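Local coordinates for protein chorismatase (Streptomyces hygroscopicus, PDB 4BPS) that hydrolyses chorismate to a dihydroxy-dihydrobenzoate and pyruvate, a step in the biosynthesis of the immunosuppressant polyketides FK506 and FK520, at residues A[59-67]-A[183-191]. Numbering follows the deposited sequence.
Sequences RTAVHTTTR and GAHGGGITC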
ATOM      1  N   ARG A  59      13.588  -8.091  -1.191  1.00  6.15           N
ATOM      2  CA  ARG A  59      13.932  -6.858  -0.522  1.00  7.36           C
ATOM      3  C   ARG A  59      14.162  -5.738  -1.517  1.00  6.45           C
ATOM      4  O   ARG A  59      14.721  -5.968  -2.595  1.00  7.74           O
ATOM      5  CB  ARG A  59      15.222  -7.093   0.286  1.00 12.86           C
ATOM      6  CG  ARG A  59      15.837  -5.882   0.918  1.00 21.27           C
ATOM      7  CD  ARG A  59      16.966  -5.365   0.032  1.00 28.24           C
ATOM      8  NE  ARG A  59      17.596  -4.179   0.590  1.00 33.55           N
ATOM      9  CZ  ARG A  59      18.783  -3.722   0.210  1.00 37.39           C
ATOM     10  NH1 ARG A  59      19.481  -4.367  -0.719  1.00 37.26           N
ATOM     11  NH2 ARG A  59      19.284  -2.634   0.784  1.00 39.24           N
ATOM     12  N   THR A  60      13.768  -4.527  -1.144  1.00  5.54           N
ATOM     13  CA  THR A  60      14.215  -3.352  -1.867  1.00  5.36           C
ATOM     14  C   THR A  60      14.127  -2.161  -0.925  1.00  5.27           C
ATOM     15  O   THR A  60      13.473  -2.231   0.111  1.00  5.82           O
ATOM     16  CB  THR A  60      13.385  -3.105  -3.145  1.00  5.72           C
ATOM     17  OG1 THR A  60      14.111  -2.254  -4.048  1.00  5.66           O
ATOM     18  CG2 THR A  60      12.038  -2.452  -2.861  1.00  6.21           C
ATOM     19  N   ALA A  61      14.781  -1.060  -1.301  1.00  5.02           N
ATOM     20  CA  ALA A  61      14.690   0.187  -0.573  1.00  5.18           C
ATOM     21  C   ALA A  61      13.965   1.207  -1.424  1.00  4.82           C
ATOM     22  O   ALA A  61      14.232   1.312  -2.631  1.00  5.28           O
ATOM     23  CB  ALA A  61      16.076   0.697  -0.212  1.00  6.27           C
ATOM     24  N   VAL A  62      13.060   1.958  -0.795  1.00  4.83           N
ATOM     25  CA  VAL A  62      12.353   3.032  -1.489  1.00  5.45           C
ATOM     26  C   VAL A  62      12.627   4.360  -0.802  1.00  5.03           C
ATOM     27  O   VAL A  62      12.851   4.424   0.420  1.00  5.60           O
ATOM     28  CB  VAL A  62      10.812   2.752  -1.566  1.00  5.78           C
ATOM     29  CG1 VAL A  62      10.539   1.583  -2.506  1.00  6.57           C
ATOM     30  CG2 VAL A  62      10.210   2.503  -0.160  1.00  5.80           C
ATOM     31  N   HIS A  63      12.650   5.405  -1.609  1.00  5.35           N
ATOM     32  CA  HIS A  63      13.068   6.728  -1.138  1.00  5.22           C
ATOM     33  C   HIS A  63      11.834   7.516  -0.690  1.00  5.45           C
ATOM     34  O   HIS A  63      11.382   8.454  -1.352  1.00  6.16           O
ATOM     35  CB  HIS A  63      13.864   7.438  -2.225  1.00  6.18           C
ATOM     36  CG  HIS A  63      14.572   8.675  -1.759  1.00  6.16           C
ATOM     37  ND1 HIS A  63      15.548   9.291  -2.505  1.00  6.43           N
ATOM     38  CD2 HIS A  63      14.423   9.420  -0.631  1.00  5.98           C
ATOM     39  CE1 HIS A  63      15.983  10.352  -1.849  1.00  6.63           C
ATOM     40  NE2 HIS A  63      15.316  10.455  -0.711  1.00  6.26           N
ATOM     41  N   THR A  64      11.303   7.108   0.454  1.00  5.10           N
ATOM     42  CA  THR A  64      10.025   7.617   0.934  1.00  5.52           C
ATOM     43  C   THR A  64      10.143   8.633   2.068  1.00  5.67           C
ATOM     44  O   THR A  64       9.115   9.100   2.580  1.00  6.20           O
ATOM     45  CB  THR A  64       9.129   6.481   1.361  1.00  5.70           C
ATOM     46  OG1 THR A  64       9.901   5.604   2.195  1.00  5.56           O
ATOM     47  CG2 THR A  64       8.587   5.730   0.137  1.00  6.36           C
ATOM     48  N   THR A  65      11.368   9.029   2.430  1.00  5.50           N
ATOM     49  CA  THR A  65      11.522  10.141   3.361  1.00  6.35           C
ATOM     50  C   THR A  65      12.841  10.862   3.132  1.00  5.75           C
ATOM     51  O   THR A  65      13.624  10.461   2.278  1.00  6.21           O
ATOM     52  CB  THR A  65      11.296   9.693   4.818  1.00  6.89           C
ATOM     53  OG1 THR A  65      11.009  10.873   5.603  1.00  7.28           O
ATOM     54  CG2 THR A  65      12.501   8.899   5.341  1.00  7.99           C
ATOM     55  N   THR A  66      13.047  11.954   3.864  1.00  6.17           N
ATOM     56  CA  THR A  66      14.138  12.883   3.584  1.00  6.75           C
ATOM     57  C   THR A  66      15.137  13.008   4.723  1.00  7.29           C
ATOM     58  O   THR A  66      16.083  13.776   4.606  1.00  8.69           O
ATOM     59  CB  THR A  66      13.595  14.281   3.232  1.00  8.02           C
ATOM     60  OG1 THR A  66      12.854  14.777   4.347  1.00  8.31           O
ATOM     61  CG2 THR A  66      12.713  14.230   1.990  1.00  8.56           C
ATOM     62  N   ARG A  67      14.932  12.275   5.817  1.00  7.09           N
ATOM     63  CA  ARG A  67      15.897  12.249   6.927  1.00  8.71           C
ATOM     64  C   ARG A  67      16.218  10.798   7.272  1.00  9.56           C
ATOM     65  O   ARG A  67      15.309   9.961   7.413  1.00  9.05           O
ATOM     66  CB  ARG A  67      15.333  12.894   8.177  1.00 10.12           C
ATOM     67  CG  ARG A  67      15.129  14.385   8.095  1.00 12.04           C
ATOM     68  CD  ARG A  67      14.500  14.862   9.388  1.00 16.10           C
ATOM     69  NE  ARG A  67      15.356  14.590  10.546  1.00 19.18           N
ATOM     70  CZ  ARG A  67      16.306  15.407  10.992  1.00 21.68           C
ATOM     71  NH1 ARG A  67      16.524  16.571  10.387  1.00 23.83           N
ATOM     72  NH2 ARG A  67      17.027  15.067  12.054  1.00 21.38           N
ATOM     73  N   GLY A 183       4.218   9.282  -3.146  1.00  5.26           N
ATOM     74  CA  GLY A 183       5.449   9.746  -3.766  1.00  5.49           C
ATOM     75  C   GLY A 183       6.696   9.093  -3.215  1.00  5.39           C
ATOM     76  O   GLY A 183       6.738   8.550  -2.106  1.00  5.43           O
ATOM     77  N   ALA A 184       7.736   9.180  -4.028  1.00  5.31           N
ATOM     78  CA  ALA A 184       9.101   8.921  -3.596  1.00  5.69           C
ATOM     79  C   ALA A 184       9.989  10.042  -4.147  1.00  5.21           C
ATOM     80  O   ALA A 184       9.644  10.708  -5.125  1.00  5.69           O
ATOM     81  CB  ALA A 184       9.576   7.543  -4.095  1.00  6.37           C
ATOM     82  N   HIS A 185      11.171  10.192  -3.552  1.00  5.29           N
ATOM     83  CA  HIS A 185      12.070  11.283  -3.908  1.00  5.91           C
ATOM     84  C   HIS A 185      13.116  10.875  -4.956  1.00  6.33           C
ATOM     85  O   HIS A 185      13.974  11.680  -5.306  1.00  7.64           O
ATOM     86  CB  HIS A 185      12.782  11.817  -2.665  1.00  6.16           C
ATOM     87  CG  HIS A 185      11.839  12.314  -1.613  1.00  6.25           C
ATOM     88  ND1 HIS A 185      11.333  13.594  -1.617  1.00  7.39           N
ATOM     89  CD2 HIS A 185      11.267  11.677  -0.560  1.00  6.22           C
ATOM     90  CE1 HIS A 185      10.506  13.730  -0.588  1.00  7.14           C
ATOM     91  NE2 HIS A 185      10.442  12.580   0.060  1.00  6.50           N
ATOM     92  N   GLY A 186      13.019   9.645  -5.454  1.00  5.86           N
ATOM     93  CA  GLY A 186      13.864   9.138  -6.512  1.00  5.99           C
ATOM     94  C   GLY A 186      13.485   7.692  -6.729  1.00  5.80           C
ATOM     95  O   GLY A 186      12.710   7.127  -5.969  1.00  6.39           O
ATOM     96  N   GLY A 187      14.022   7.079  -7.780  1.00  5.85           N
ATOM     97  CA  GLY A 187      13.893   5.652  -7.962  1.00  6.08           C
ATOM     98  C   GLY A 187      12.706   5.130  -8.738  1.00  5.42           C
ATOM     99  O   GLY A 187      12.265   4.000  -8.486  1.00  6.18           O
ATOM    100  N   GLY A 188      12.184   5.886  -9.699  1.00  5.29           N
ATOM    101  CA  GLY A 188      11.130   5.339 -10.548  1.00  5.71           C
ATOM    102  C   GLY A 188       9.915   4.876  -9.753  1.00  4.76           C
ATOM    103  O   GLY A 188       9.504   5.505  -8.775  1.00  5.45           O
ATOM    104  N   ILE A 189       9.318   3.771 -10.195  1.00  5.09           N
ATOM    105  CA  ILE A 189       8.087   3.277  -9.595  1.00  4.89           C
ATOM    106  C   ILE A 189       8.335   1.878  -9.045  1.00  4.57           C
ATOM    107  O   ILE A 189       8.778   0.995  -9.767  1.00  5.38           O
ATOM    108  CB  ILE A 189       6.920   3.285 -10.575  1.00  5.19           C
ATOM    109  CG1 ILE A 189       6.650   4.723 -11.066  1.00  5.88           C
ATOM    110  CG2 ILE A 189       5.664   2.696  -9.911  1.00  6.35           C
ATOM    111  CD1 ILE A 189       5.481   4.881 -12.002  1.00  6.68           C
ATOM    112  N   THR A 190       8.021   1.696  -7.757  1.00  4.69           N
ATOM    113  CA  THR A 190       8.155   0.417  -7.071  1.00  4.74           C
ATOM    114  C   THR A 190       6.759  -0.069  -6.681  1.00  4.69           C
ATOM    115  O   THR A 190       5.975   0.692  -6.111  1.00  5.00           O
ATOM    116  CB  THR A 190       9.020   0.565  -5.819  1.00  5.30           C
ATOM    117  OG1 THR A 190      10.297   1.098  -6.164  1.00  5.23           O
ATOM    118  CG2 THR A 190       9.231  -0.757  -5.089  1.00  5.72           C
ATOM    119  N   CYS A 191       6.499  -1.341  -6.971  1.00  4.78           N
ATOM    120  CA  CYS A 191       5.248  -1.999  -6.620  1.00  5.09           C
ATOM    121  C   CYS A 191       5.516  -3.170  -5.673  1.00  5.07           C
ATOM    122  O   CYS A 191       6.396  -4.009  -5.921  1.00  5.93           O
ATOM    123  CB  CYS A 191       4.554  -2.509  -7.882  1.00  5.83           C
ATOM    124  SG  CYS A 191       3.022  -3.456  -7.597  1.00  8.34           S
TER
HETATM  125  O   HOH W   1      12.164   4.768  -4.505  1.00  5.62           O
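The glycine-rich loop 185-188, which links strand 178-184 to strand 189-196 of one mixed sheet, meets the loop that leaves strand 57-62 of another, and two histidines, H63 and H185, form the heart of the junction. At H63 the chain bends in an inverse gamma turn, and the carbonyl O of that residue takes the backbone N-H of H185 at 2.8 Å, within the carbonyl plane and nearly straight (N-H...O 161°). At the other end of the residue, H63 N gives its hydrogen to a water, which donates in turn to G186 O, so the turn is tied to the loop twice. The H63 ring, with CG anti to the backbone N (chi1 -168°), lies across the CB of H185, which sits over the ring centre, 3.4 Å from the centroid and almost on the ring normal. The two imidazoles themselves are inclined at 51°. The H185 ring is covered on one face by the T66 methyl, CG2 lying 3.6 Å from its centroid and shifted toward the rim, while H63 O lies near the ring plane at its edge, 3.3 Å from H185 CD2. Beyond the loop, T190 faces the strand: its CG2 reaches tip to tip toward CG2 of T60, 4.0 Å away, and also packs at 3.7 Å against CG1 of V62. Cut back to an alanine, H63 would lose its ring, which is likely to leave CB of H185 without its aromatic cover. H327 fastens both sides of the methyl-ring contact, its O accepting from H185 NE2 and its ND1 bonding T66 OG1; the first bond implies a proton on NE2 and probably fixes the flip of the H185 imidazole, while the T66 methyl limits its tilt.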